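Local atomic coordinates of ribosomal RNA processing protein 6 (Trypanosoma brucei brucei, PDB entry 4NLC), a protein that probably trims single-stranded RNA from its 3' end as an exosome-associated 3'-5' exoribonuclease involved in ribosomal RNA processing. Residues A[85-90]-A[112-117]; A[136-139]-A[143-146]; A[72-75]-A[79-82]; A[64-69]-A[218-223]; A[121-126]-A[130-135]. The protein carries 1 engineered substitution. All coordinates share one frame; numbering follows the deposited sequence.

All five contacts lie in the catalytic exonuclease domain, whose central mixed sheet follows the RNase H-like fold. From the N terminus, contact 4 opens first at 64-69 and closes last at 218-223, enclosing the other four. Inside this long loop the others follow in series, and none cross. Contact 3 turns edge strand 71-74 into helix 77-87. Contact 1 then sets the end of that helix against strand 108-115, closing a loop that holds strand 92-100. Contact 5 joins strand 120-123 to the 3-10 segment 130-135, and contact 2 ties helix 136-140 to strand 145-148. Contact 4 finally brings helix 213-224 against the loop that leads into strand 71-74.

Contact 1. Residues A[85-90]-A[112-117]; sequences AVLLNE and MQISTR
L87 supplies the apolar half of this contact. Its CD2 methyl lies against two branches from the same face of the strand, 3.6 Å from I114 CG2 and 3.7 Å from T116 CG2, and the leucine runs obliquely to both side chains. At chi1 -61° I114 CG1 lies beside the backbone N and CG2 opposite that N, and it is CG2 that meets the leucine.

Polar contact is indirect. The E90 chain folds at chi2 (-64°) and passes T116 at about a right angle, with E90 CD 3.9 Å from T116 CB. Each carboxylate oxygen then reaches a separate water: one lies 3.2 Å from E90 OE1 and 2.7 Å from T116 OG1, the other 2.8 Å from E90 OE2 and 3.0 Å from R117 N. T116 OG1 also accepts from the backbone N of T118, which ties the threonine to the chain that follows, while R117 forms salt bridges with E92 and D231.

A type I turn spans L87-E90 at the C-terminal side of helix 77-87. L87 wedges between strand 108-115, I93 of strand 92-100 and V138 of helix 136-140, on one side of the central sheet.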
# COMPACT_ATOMS: atom_id res chain seq x y z
N ALA A 85 17.87 -12.67 -9.63
CA ALA A 85 18.56 -13.97 -9.81
C ALA A 85 18.98 -14.57 -8.48
O ALA A 85 18.95 -15.79 -8.33
CB ALA A 85 19.74 -13.86 -10.77
N VAL A 86 19.35 -13.72 -7.50
CA VAL A 86 19.71 -14.18 -6.15
C VAL A 86 18.42 -14.80 -5.52
O VAL A 86 18.46 -15.93 -5.04
CB VAL A 86 20.26 -13.01 -5.26
CG1 VAL A 86 20.17 -13.34 -3.77
CG2 VAL A 86 21.69 -12.65 -5.65
N LEU A 87 17.29 -14.08 -5.59
CA LEU A 87 16.02 -14.53 -5.05
C LEU A 87 15.53 -15.85 -5.64
O LEU A 87 14.88 -16.63 -4.93
CB LEU A 87 14.97 -13.44 -5.19
CG LEU A 87 15.21 -12.08 -4.52
CD1 LEU A 87 14.00 -11.21 -4.68
CD2 LEU A 87 15.60 -12.20 -3.03
N LEU A 88 15.89 -16.13 -6.92
CA LEU A 88 15.52 -17.37 -7.62
C LEU A 88 16.21 -18.62 -7.06
O LEU A 88 15.77 -19.71 -7.37
CB LEU A 88 15.72 -17.28 -9.15
CG LEU A 88 14.79 -16.32 -9.95
CD1 LEU A 88 15.34 -16.10 -11.39
CD2 LEU A 88 13.33 -16.79 -9.99
N ASN A 89 17.26 -18.47 -6.23
CA ASN A 89 17.95 -19.60 -5.59
C ASN A 89 17.46 -19.87 -4.14
O ASN A 89 18.02 -20.72 -3.45
CB ASN A 89 19.47 -19.40 -5.61
CG ASN A 89 20.11 -19.74 -6.93
OD1 ASN A 89 19.77 -20.72 -7.60
ND2 ASN A 89 21.10 -18.95 -7.31
N GLU A 90 16.41 -19.13 -3.70
CA GLU A 90 15.82 -19.27 -2.35
C GLU A 90 14.50 -20.04 -2.40
O GLU A 90 13.83 -20.06 -3.42
CB GLU A 90 15.60 -17.88 -1.72
CG GLU A 90 16.82 -16.97 -1.73
CD GLU A 90 18.02 -17.42 -0.91
OE1 GLU A 90 19.16 -17.05 -1.28
OE2 GLU A 90 17.83 -18.13 0.10
N MET A 112 10.61 -1.27 -1.27
CA MET A 112 10.33 -2.69 -1.10
C MET A 112 11.53 -3.22 -0.32
O MET A 112 12.67 -2.91 -0.64
CB MET A 112 10.20 -3.42 -2.46
CG MET A 112 10.01 -4.93 -2.33
SD MET A 112 9.90 -5.80 -3.92
CE MET A 112 8.21 -5.52 -4.32
N GLN A 113 11.27 -4.01 0.72
CA GLN A 113 12.35 -4.59 1.50
C GLN A 113 12.25 -6.09 1.30
O GLN A 113 11.14 -6.65 1.23
CB GLN A 113 12.22 -4.21 3.00
CG GLN A 113 12.26 -2.70 3.28
CD GLN A 113 10.89 -2.15 3.53
OE1 GLN A 113 10.36 -2.22 4.63
NE2 GLN A 113 10.27 -1.64 2.51
N ILE A 114 13.40 -6.74 1.15
CA ILE A 114 13.46 -8.18 0.97
C ILE A 114 14.56 -8.75 1.83
O ILE A 114 15.70 -8.30 1.73
CB ILE A 114 13.66 -8.62 -0.53
CG1 ILE A 114 12.50 -8.15 -1.45
CG2 ILE A 114 13.81 -10.15 -0.64
CD1 ILE A 114 12.97 -7.52 -2.73
N SER A 115 14.26 -9.80 2.59
CA SER A 115 15.30 -10.51 3.31
C SER A 115 15.33 -11.96 2.87
O SER A 115 14.27 -12.58 2.66
CB SER A 115 15.09 -10.46 4.82
OG SER A 115 15.31 -9.18 5.40
N THR A 116 16.54 -12.51 2.78
CA THR A 116 16.78 -13.93 2.53
C THR A 116 17.43 -14.43 3.81
O THR A 116 17.75 -13.62 4.68
CB THR A 116 17.67 -14.20 1.27
OG1 THR A 116 19.04 -13.90 1.52
CG2 THR A 116 17.19 -13.48 0.02
N ARG A 117 17.67 -15.74 3.91
CA ARG A 117 18.36 -16.33 5.07
C ARG A 117 19.78 -15.77 5.25
O ARG A 117 20.32 -15.87 6.33
CB ARG A 117 18.44 -17.87 4.92
CG ARG A 117 17.09 -18.57 4.83
CD ARG A 117 16.19 -18.31 6.03
NE ARG A 117 15.01 -19.14 5.93
CZ ARG A 117 14.20 -19.45 6.93
NH1 ARG A 117 14.40 -18.95 8.14
NH2 ARG A 117 13.18 -20.27 6.72
O HOH W 1 20.84 -14.42 -0.43
O HOH W 2 16.00 -17.14 1.90

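Contact 2. Residues A[136-139]-A[143-146]; sequences APVF and NIVK
K146 reaches back from its strand to the end of the preceding helix and places its ammonium group among main-chain carbonyls. NZ donates to V138 O at 3.0 Å, approaching in the carbonyl plane with a C=O...N angle of 147°, and makes a weak bond of 3.1 Å to F139 O. On its own side of the contact it donates to I144 O at 2.8 Å, tilted 24° out of that carbonyl plane. V167 O is a further partner from outside the two segments, so four oxygens from three parts of the chain surround the three N-H of the buried nitrogen, the bond to F139 O being the weak one. Such a set of carbonyls, two of them near the C-terminal end of a short helix, would be expected to stabilise the protonated lysine.

The aliphatic part of K146 curls to bring NZ there. Two successive bends, at chi2 and chi3, fold the chain back toward the helix, and CE comes within 3.3 Å of F139 O. Lower down, K146 CG packs obliquely against the F139 ring, 3.9 Å from CD1. Beside this, V138 CG1 and I144 CD1 make a looser apolar touch at 4.5 Å.

Further contacts surround these groups. F139 is backbone-bonded to V167, and L164 touches its ring. K146 pairs through its backbone with N168 and F170, while V145 pairs with T91 and I93. Strand 145-148 thus runs parallel between strands 92-100 and 169-171, with helix 136-140 laid over it and V138 touching V84 and L87 of helix 77-87.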
# COMPACT_ATOMS: atom_id res chain seq x y z
N ALA A 136 8.49 -10.33 -11.48
CA ALA A 136 7.44 -11.33 -11.76
C ALA A 136 7.95 -12.81 -11.74
O ALA A 136 7.23 -13.65 -11.21
CB ALA A 136 6.71 -11.02 -13.07
N PRO A 137 9.17 -13.19 -12.18
CA PRO A 137 9.57 -14.61 -12.04
C PRO A 137 9.67 -15.06 -10.56
O PRO A 137 9.33 -16.19 -10.25
CB PRO A 137 10.94 -14.66 -12.73
CG PRO A 137 10.95 -13.49 -13.66
CD PRO A 137 10.22 -12.43 -12.90
N VAL A 138 10.09 -14.16 -9.66
CA VAL A 138 10.19 -14.46 -8.23
C VAL A 138 8.80 -14.52 -7.61
O VAL A 138 8.47 -15.53 -6.98
CB VAL A 138 11.15 -13.50 -7.45
CG1 VAL A 138 11.16 -13.81 -5.95
CG2 VAL A 138 12.56 -13.58 -8.00
N PHE A 139 7.97 -13.46 -7.78
CA PHE A 139 6.64 -13.44 -7.18
C PHE A 139 5.70 -14.54 -7.70
O PHE A 139 4.86 -15.01 -6.94
CB PHE A 139 5.99 -12.06 -7.28
CG PHE A 139 6.59 -11.02 -6.37
CD1 PHE A 139 6.36 -11.05 -5.00
CD2 PHE A 139 7.37 -10.00 -6.88
CE1 PHE A 139 6.94 -10.08 -4.15
CE2 PHE A 139 7.94 -9.03 -6.03
CZ PHE A 139 7.70 -9.07 -4.67
N ASN A 143 7.60 -22.42 -6.17
CA ASN A 143 8.52 -23.10 -5.25
C ASN A 143 9.21 -22.13 -4.29
O ASN A 143 10.01 -22.55 -3.46
CB ASN A 143 9.52 -23.97 -5.99
CG ASN A 143 10.19 -24.99 -5.11
OD1 ASN A 143 9.53 -25.76 -4.38
ND2 ASN A 143 11.52 -24.99 -5.09
N ILE A 144 8.90 -20.85 -4.39
CA ILE A 144 9.46 -19.84 -3.51
C ILE A 144 8.33 -19.32 -2.70
O ILE A 144 7.39 -18.75 -3.27
CB ILE A 144 10.21 -18.67 -4.25
CG1 ILE A 144 11.33 -19.21 -5.19
CG2 ILE A 144 10.75 -17.60 -3.24
CD1 ILE A 144 12.08 -18.17 -6.04
N VAL A 145 8.40 -19.49 -1.36
CA VAL A 145 7.37 -18.91 -0.49
C VAL A 145 7.71 -17.43 -0.25
O VAL A 145 8.85 -17.11 0.12
CB VAL A 145 7.18 -19.70 0.83
CG1 VAL A 145 6.29 -18.94 1.83
CG2 VAL A 145 6.60 -21.08 0.55
N LYS A 146 6.72 -16.52 -0.45
CA LYS A 146 6.89 -15.09 -0.16
C LYS A 146 6.18 -14.83 1.15
O LYS A 146 4.96 -14.91 1.23
CB LYS A 146 6.29 -14.20 -1.26
CG LYS A 146 7.19 -13.94 -2.51
CD LYS A 146 7.48 -15.18 -3.36
CE LYS A 146 6.23 -15.75 -4.02
NZ LYS A 146 6.54 -16.79 -5.03

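Contact 3. Residues A[72-75]-A[79-82]; sequences TFVD and DLEA
The CA atoms of V74 and D79 come within 5.7 Å as the chain leaves the end of the strand and folds straight into helix 77-87. V74 meets the helix through one methyl, CG1, which rests against the peptide group joining D79 to L80: it lies 3.6 Å from D79 C and 3.5 Å from L80 N. The same methyl packs at 3.9 Å from D79 CB and 4.1 Å from L80 CB, so the valine is seated against the backbone of the first helical turn as well as its side chains. With CG1 trans to the main-chain nitrogen (chi1 172°), this methyl is the one carried onto the helix; CG2 only brushes D79 O.

Strand 71-74 forms an edge of the central sheet, and the helix entered here leads on to strand 92-100, parallel to strand 71-74 and separated from it by two strands. This is the beta-alpha-beta crossover of the exonuclease core. V74 is bonded on the sheet side through its backbone to I122 and D124, while L80 continues the apolar layer onto V123.

At the outer margin the joint is polar. A water accepts from D75 N at 2.9 Å and donates to D79 OD2 at 2.7 Å, bridging strand end and helix start. D79 OD2 is also hydrogen-bonded to T76 OG1 within the turn. The carboxylates do not touch, D75 OD1 and D79 OD2 being 5.2 Å apart.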
# COMPACT_ATOMS: atom_id res chain seq x y z
N THR A 72 22.07 -4.55 0.96
CA THR A 72 22.29 -3.92 -0.36
C THR A 72 21.12 -3.00 -0.70
O THR A 72 19.95 -3.38 -0.53
CB THR A 72 22.54 -4.98 -1.44
OG1 THR A 72 23.63 -5.81 -1.03
CG2 THR A 72 22.81 -4.36 -2.84
N PHE A 73 21.45 -1.78 -1.12
CA PHE A 73 20.46 -0.79 -1.53
C PHE A 73 20.42 -0.86 -3.05
O PHE A 73 21.43 -0.65 -3.69
CB PHE A 73 20.81 0.62 -1.00
CG PHE A 73 19.74 1.63 -1.39
CD1 PHE A 73 18.51 1.63 -0.77
CD2 PHE A 73 19.97 2.54 -2.42
CE1 PHE A 73 17.50 2.54 -1.16
CE2 PHE A 73 18.97 3.44 -2.81
CZ PHE A 73 17.75 3.43 -2.18
N VAL A 74 19.25 -1.23 -3.61
CA VAL A 74 19.07 -1.45 -5.04
C VAL A 74 18.29 -0.28 -5.64
O VAL A 74 17.14 -0.04 -5.24
CB VAL A 74 18.35 -2.82 -5.29
CG1 VAL A 74 17.97 -2.99 -6.76
CG2 VAL A 74 19.17 -4.01 -4.78
N ASP A 75 18.91 0.44 -6.60
CA ASP A 75 18.24 1.57 -7.20
C ASP A 75 18.52 1.72 -8.69
O ASP A 75 18.22 2.78 -9.26
CB ASP A 75 18.50 2.89 -6.43
CG ASP A 75 19.91 3.45 -6.47
OD1 ASP A 75 20.85 2.71 -6.86
OD2 ASP A 75 20.09 4.62 -6.03
N ASP A 79 21.00 -3.73 -11.04
CA ASP A 79 21.03 -4.18 -9.64
C ASP A 79 19.75 -4.90 -9.24
O ASP A 79 19.81 -5.82 -8.43
CB ASP A 79 21.39 -3.04 -8.70
CG ASP A 79 22.87 -2.70 -8.81
OD1 ASP A 79 23.69 -3.64 -8.99
OD2 ASP A 79 23.21 -1.50 -8.77
N LEU A 80 18.62 -4.52 -9.85
CA LEU A 80 17.33 -5.16 -9.64
C LEU A 80 17.33 -6.57 -10.25
O LEU A 80 16.86 -7.52 -9.62
CB LEU A 80 16.18 -4.29 -10.21
CG LEU A 80 14.76 -4.83 -10.04
CD1 LEU A 80 14.43 -5.06 -8.56
CD2 LEU A 80 13.74 -3.89 -10.70
N GLU A 81 17.87 -6.69 -11.48
CA GLU A 81 17.99 -7.97 -12.19
C GLU A 81 18.93 -8.90 -11.44
O GLU A 81 18.60 -10.08 -11.31
CB GLU A 81 18.52 -7.74 -13.63
CG GLU A 81 17.52 -7.01 -14.50
CD GLU A 81 18.00 -6.68 -15.89
OE1 GLU A 81 19.10 -6.10 -16.02
OE2 GLU A 81 17.25 -6.96 -16.85
N ALA A 82 20.10 -8.39 -10.96
CA ALA A 82 21.04 -9.18 -10.18
C ALA A 82 20.33 -9.71 -8.91
O ALA A 82 20.49 -10.88 -8.55
CB ALA A 82 22.27 -8.35 -9.78
O HOH W 3 21.68 0.07 -7.20

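Contact 4. Residues A[64-69]-A[218-223]; sequences LSLVTC and YAQQDT
L66 inserts its side chain between two neighbouring glutamines of the helix, Q220 and Q221. From CB, which is directed at the helix, CG continues on the side of the backbone N (chi1 -74°), and the side chain then forks. CD1 takes Q221, lying 3.5 Å from Q221 NE2 and 3.7 Å from its CG, with the two side chains crossing at about a right angle. CD2 takes Q220. It is almost equally far from Q220 CD, OE1 and NE2, at 3.9 Å from CD, and therefore sits over the flat of the amide, while the two side chains run past each other in opposite directions.

The extended Q220 chain carries its amide out to the loop. NE2 gives one bond of 2.7 Å to a water, which donates in turn to L66 O (2.7 Å) and C69 O (3.0 Å); Q220 NE2 also bonds to D120 OD2. These bonds hold the amide's rotation and present it to the leucine methyl. The loop is shaped by an ST turn, in which S65 OG accepts from V67 N at 3.0 Å.

The helix also carries Y218 and D222, spaced as in the Y-x3-D signature of DEDDy exonucleases, with D222 close to the acidic D96 and E98. The contact thus lays the loop that enters edge strand 71-74 along one side of helix 213-224. L64 O bonds to H224, C69 touches D120 of strand 120-123, and A219 packs on strands 108-115 and 120-123.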
# COMPACT_ATOMS: atom_id res chain seq x y z
N LEU A 64 20.10 -13.21 11.29
CA LEU A 64 21.52 -12.88 11.33
C LEU A 64 21.77 -11.66 12.22
O LEU A 64 20.82 -11.03 12.69
CB LEU A 64 22.02 -12.61 9.90
CG LEU A 64 21.84 -13.72 8.85
CD1 LEU A 64 22.63 -13.38 7.61
CD2 LEU A 64 22.30 -15.07 9.38
N SER A 65 23.03 -11.36 12.50
CA SER A 65 23.36 -10.18 13.27
C SER A 65 23.18 -8.98 12.36
O SER A 65 23.62 -9.01 11.19
CB SER A 65 24.81 -10.22 13.72
OG SER A 65 25.22 -8.93 14.14
N LEU A 66 22.61 -7.90 12.91
CA LEU A 66 22.48 -6.64 12.15
C LEU A 66 23.87 -5.98 11.94
O LEU A 66 24.03 -5.18 11.03
CB LEU A 66 21.51 -5.67 12.85
CG LEU A 66 20.03 -6.00 12.75
CD1 LEU A 66 19.23 -5.07 13.64
CD2 LEU A 66 19.52 -5.92 11.31
N VAL A 67 24.86 -6.35 12.75
CA VAL A 67 26.22 -5.79 12.65
C VAL A 67 26.93 -6.29 11.38
O VAL A 67 27.48 -5.49 10.63
CB VAL A 67 27.07 -6.07 13.94
CG1 VAL A 67 28.48 -5.50 13.83
CG2 VAL A 67 26.38 -5.54 15.19
N THR A 68 26.88 -7.62 11.12
CA THR A 68 27.61 -8.23 10.01
C THR A 68 26.73 -8.75 8.84
O THR A 68 27.27 -9.29 7.87
CB THR A 68 28.51 -9.32 10.55
OG1 THR A 68 27.74 -10.22 11.33
CG2 THR A 68 29.66 -8.77 11.38
N CYS A 69 25.40 -8.57 8.92
CA CYS A 69 24.48 -9.03 7.87
C CYS A 69 24.65 -8.13 6.66
O CYS A 69 24.53 -6.90 6.82
CB CYS A 69 23.03 -9.04 8.35
SG CYS A 69 21.83 -9.51 7.07
N TYR A 218 15.26 1.13 9.84
CA TYR A 218 13.83 0.82 10.00
C TYR A 218 13.34 -0.13 8.91
O TYR A 218 12.63 -1.10 9.21
CB TYR A 218 12.97 2.10 9.99
CG TYR A 218 11.49 1.82 10.16
CD1 TYR A 218 10.67 1.56 9.06
CD2 TYR A 218 10.91 1.77 11.43
CE1 TYR A 218 9.32 1.26 9.22
CE2 TYR A 218 9.55 1.52 11.59
CZ TYR A 218 8.76 1.25 10.49
OH TYR A 218 7.43 0.98 10.67
N ALA A 219 13.64 0.20 7.64
CA ALA A 219 13.22 -0.59 6.47
C ALA A 219 13.80 -2.02 6.51
O ALA A 219 13.06 -3.00 6.35
CB ALA A 219 13.63 0.13 5.19
N GLN A 220 15.10 -2.13 6.76
CA GLN A 220 15.80 -3.40 6.88
C GLN A 220 15.19 -4.31 7.99
O GLN A 220 15.01 -5.51 7.76
CB GLN A 220 17.28 -3.13 7.15
CG GLN A 220 18.09 -4.40 7.37
CD GLN A 220 19.50 -4.13 7.87
OE1 GLN A 220 19.79 -3.11 8.50
NE2 GLN A 220 20.40 -5.06 7.58
N GLN A 221 14.90 -3.73 9.18
CA GLN A 221 14.42 -4.49 10.33
C GLN A 221 12.98 -5.01 10.20
O GLN A 221 12.64 -5.96 10.91
CB GLN A 221 14.60 -3.70 11.62
CG GLN A 221 16.00 -3.86 12.19
CD GLN A 221 16.27 -2.91 13.32
OE1 GLN A 221 15.52 -2.84 14.29
NE2 GLN A 221 17.34 -2.16 13.21
N ASP A 222 12.18 -4.47 9.25
CA ASP A 222 10.82 -4.94 8.98
C ASP A 222 10.83 -6.33 8.31
O ASP A 222 9.84 -7.05 8.45
CB ASP A 222 10.05 -3.92 8.11
CG ASP A 222 9.36 -2.79 8.86
OD1 ASP A 222 9.41 -2.78 10.12
OD2 ASP A 222 8.77 -1.92 8.19
N THR A 223 11.94 -6.72 7.61
CA THR A 223 12.02 -8.05 6.99
C THR A 223 13.09 -8.96 7.60
O THR A 223 12.99 -10.18 7.49
CB THR A 223 12.23 -7.94 5.47
OG1 THR A 223 13.45 -7.24 5.19
CG2 THR A 223 11.05 -7.32 4.76
O HOH W 4 22.92 -4.99 8.56

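Contact 5. Residues A[121-126]-A[130-135]; sequences FIVDCL and ANMYLM
M132 meets V123 and C125 directly, and the flat group nearest in sequence, the Y133 ring, is turned off to the far side. One face of that ring carries L134 CG, 3.9 Å above the plane and offset toward the rim; A130 O lies at its edge, in the plane, and Y25 stacks on the ring. The tyrosine therefore packs outward while the preceding methionine packs inward.

M132 turns from the 3-10 segment toward the strand by bending at chi2 (-61°) and chi3 (-76°), which brings sulfur and methyl to two different partners. V123 and M132 reach toward each other tip to tip, with M132 SD 3.9 Å from V123 CG1. CE goes on to C125 SG, 4.1 Å away, where the cysteine has left the strand. V123 offers CG1 because that methyl is trans to the backbone N (chi1 -176°).

D124 lies at the turn just before C125. It is the centre of an inverse gamma turn, and its OD1 accepts from L126 N at 3.0 Å, nearly on the line of the C-O bond, in an Asx turn. K127 N is a further donor to OD1, and OD2 forms a salt bridge with R209.

M112 of the neighbouring strand touches C125, M132 and M135, making this a buried, sulfur-rich patch. With no hydrogen bond joining M132 to V123 or C125, cohesion across the contact should come from dispersion between polarisable sulfurs and methyls.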
# COMPACT_ATOMS: atom_id res chain seq x y z
N PHE A 121 17.91 -6.73 1.49
CA PHE A 121 17.87 -5.84 0.34
C PHE A 121 16.82 -4.77 0.57
O PHE A 121 15.82 -5.01 1.25
CB PHE A 121 17.53 -6.61 -0.94
CG PHE A 121 18.54 -7.67 -1.31
CD1 PHE A 121 19.68 -7.35 -2.04
CD2 PHE A 121 18.36 -9.00 -0.92
CE1 PHE A 121 20.61 -8.33 -2.40
CE2 PHE A 121 19.29 -9.99 -1.28
CZ PHE A 121 20.40 -9.64 -2.04
N ILE A 122 17.09 -3.59 0.04
CA ILE A 122 16.16 -2.45 0.05
C ILE A 122 16.09 -2.00 -1.38
O ILE A 122 17.12 -1.68 -1.96
CB ILE A 122 16.50 -1.30 1.04
CG1 ILE A 122 16.28 -1.76 2.49
CG2 ILE A 122 15.66 -0.05 0.74
CD1 ILE A 122 16.94 -0.85 3.55
N VAL A 123 14.88 -2.07 -1.97
CA VAL A 123 14.63 -1.71 -3.35
C VAL A 123 13.99 -0.33 -3.48
O VAL A 123 12.91 -0.09 -2.96
CB VAL A 123 13.85 -2.81 -4.14
CG1 VAL A 123 13.71 -2.43 -5.62
CG2 VAL A 123 14.57 -4.15 -4.01
N ASP A 124 14.62 0.54 -4.28
CA ASP A 124 14.04 1.84 -4.54
C ASP A 124 13.01 1.77 -5.67
O ASP A 124 13.33 1.98 -6.84
CB ASP A 124 15.13 2.90 -4.77
CG ASP A 124 14.59 4.31 -4.83
OD1 ASP A 124 13.37 4.47 -5.10
OD2 ASP A 124 15.38 5.25 -4.66
N CYS A 125 11.75 1.49 -5.28
CA CYS A 125 10.48 1.43 -6.04
C CYS A 125 10.21 2.67 -6.82
O CYS A 125 9.28 2.64 -7.63
CB CYS A 125 9.31 1.21 -5.09
SG CYS A 125 9.23 -0.42 -4.42
N LEU A 126 10.78 3.79 -6.42
CA LEU A 126 10.56 5.03 -7.11
C LEU A 126 11.50 5.12 -8.29
O LEU A 126 11.06 5.32 -9.41
CB LEU A 126 10.72 6.24 -6.17
CG LEU A 126 9.60 6.45 -5.15
CD1 LEU A 126 9.91 7.63 -4.22
CD2 LEU A 126 8.25 6.62 -5.85
N ALA A 130 9.37 1.75 -13.13
CA ALA A 130 9.10 1.26 -14.49
C ALA A 130 9.65 -0.14 -14.76
O ALA A 130 9.23 -0.78 -15.72
CB ALA A 130 9.69 2.24 -15.51
N ASN A 131 10.58 -0.63 -13.91
CA ASN A 131 11.26 -1.91 -14.09
C ASN A 131 10.87 -3.00 -13.10
O ASN A 131 11.43 -4.10 -13.16
CB ASN A 131 12.79 -1.67 -14.01
CG ASN A 131 13.21 -0.42 -14.75
OD1 ASN A 131 13.49 0.63 -14.15
ND2 ASN A 131 13.14 -0.46 -16.05
N MET A 132 9.96 -2.69 -12.17
CA MET A 132 9.58 -3.64 -11.12
C MET A 132 8.94 -4.94 -11.65
O MET A 132 9.02 -5.97 -10.98
CB MET A 132 8.70 -2.96 -10.06
CG MET A 132 9.45 -1.98 -9.18
SD MET A 132 10.77 -2.74 -8.22
CE MET A 132 9.81 -3.55 -6.94
N TYR A 133 8.41 -4.90 -12.89
CA TYR A 133 7.82 -6.06 -13.57
C TYR A 133 8.83 -7.23 -13.67
O TYR A 133 8.42 -8.39 -13.75
CB TYR A 133 7.27 -5.67 -14.95
CG TYR A 133 8.34 -5.32 -15.97
CD1 TYR A 133 8.91 -6.29 -16.77
CD2 TYR A 133 8.71 -4.00 -16.19
CE1 TYR A 133 9.86 -5.97 -17.74
CE2 TYR A 133 9.65 -3.66 -17.17
CZ TYR A 133 10.25 -4.66 -17.92
OH TYR A 133 11.19 -4.36 -18.88
N LEU A 134 10.14 -6.89 -13.65
CA LEU A 134 11.25 -7.87 -13.69
C LEU A 134 11.27 -8.81 -12.49
O LEU A 134 11.96 -9.82 -12.53
CB LEU A 134 12.62 -7.19 -13.88
CG LEU A 134 12.82 -6.47 -15.23
CD1 LEU A 134 14.07 -5.62 -15.21
CD2 LEU A 134 12.84 -7.43 -16.40
N MET A 135 10.51 -8.50 -11.45
CA MET A 135 10.39 -9.30 -10.25
C MET A 135 9.32 -10.39 -10.41
O MET A 135 9.26 -11.28 -9.57
CB MET A 135 10.05 -8.41 -9.03
CG MET A 135 11.05 -7.29 -8.81
SD MET A 135 11.23 -6.91 -7.07
CE MET A 135 12.10 -8.47 -6.51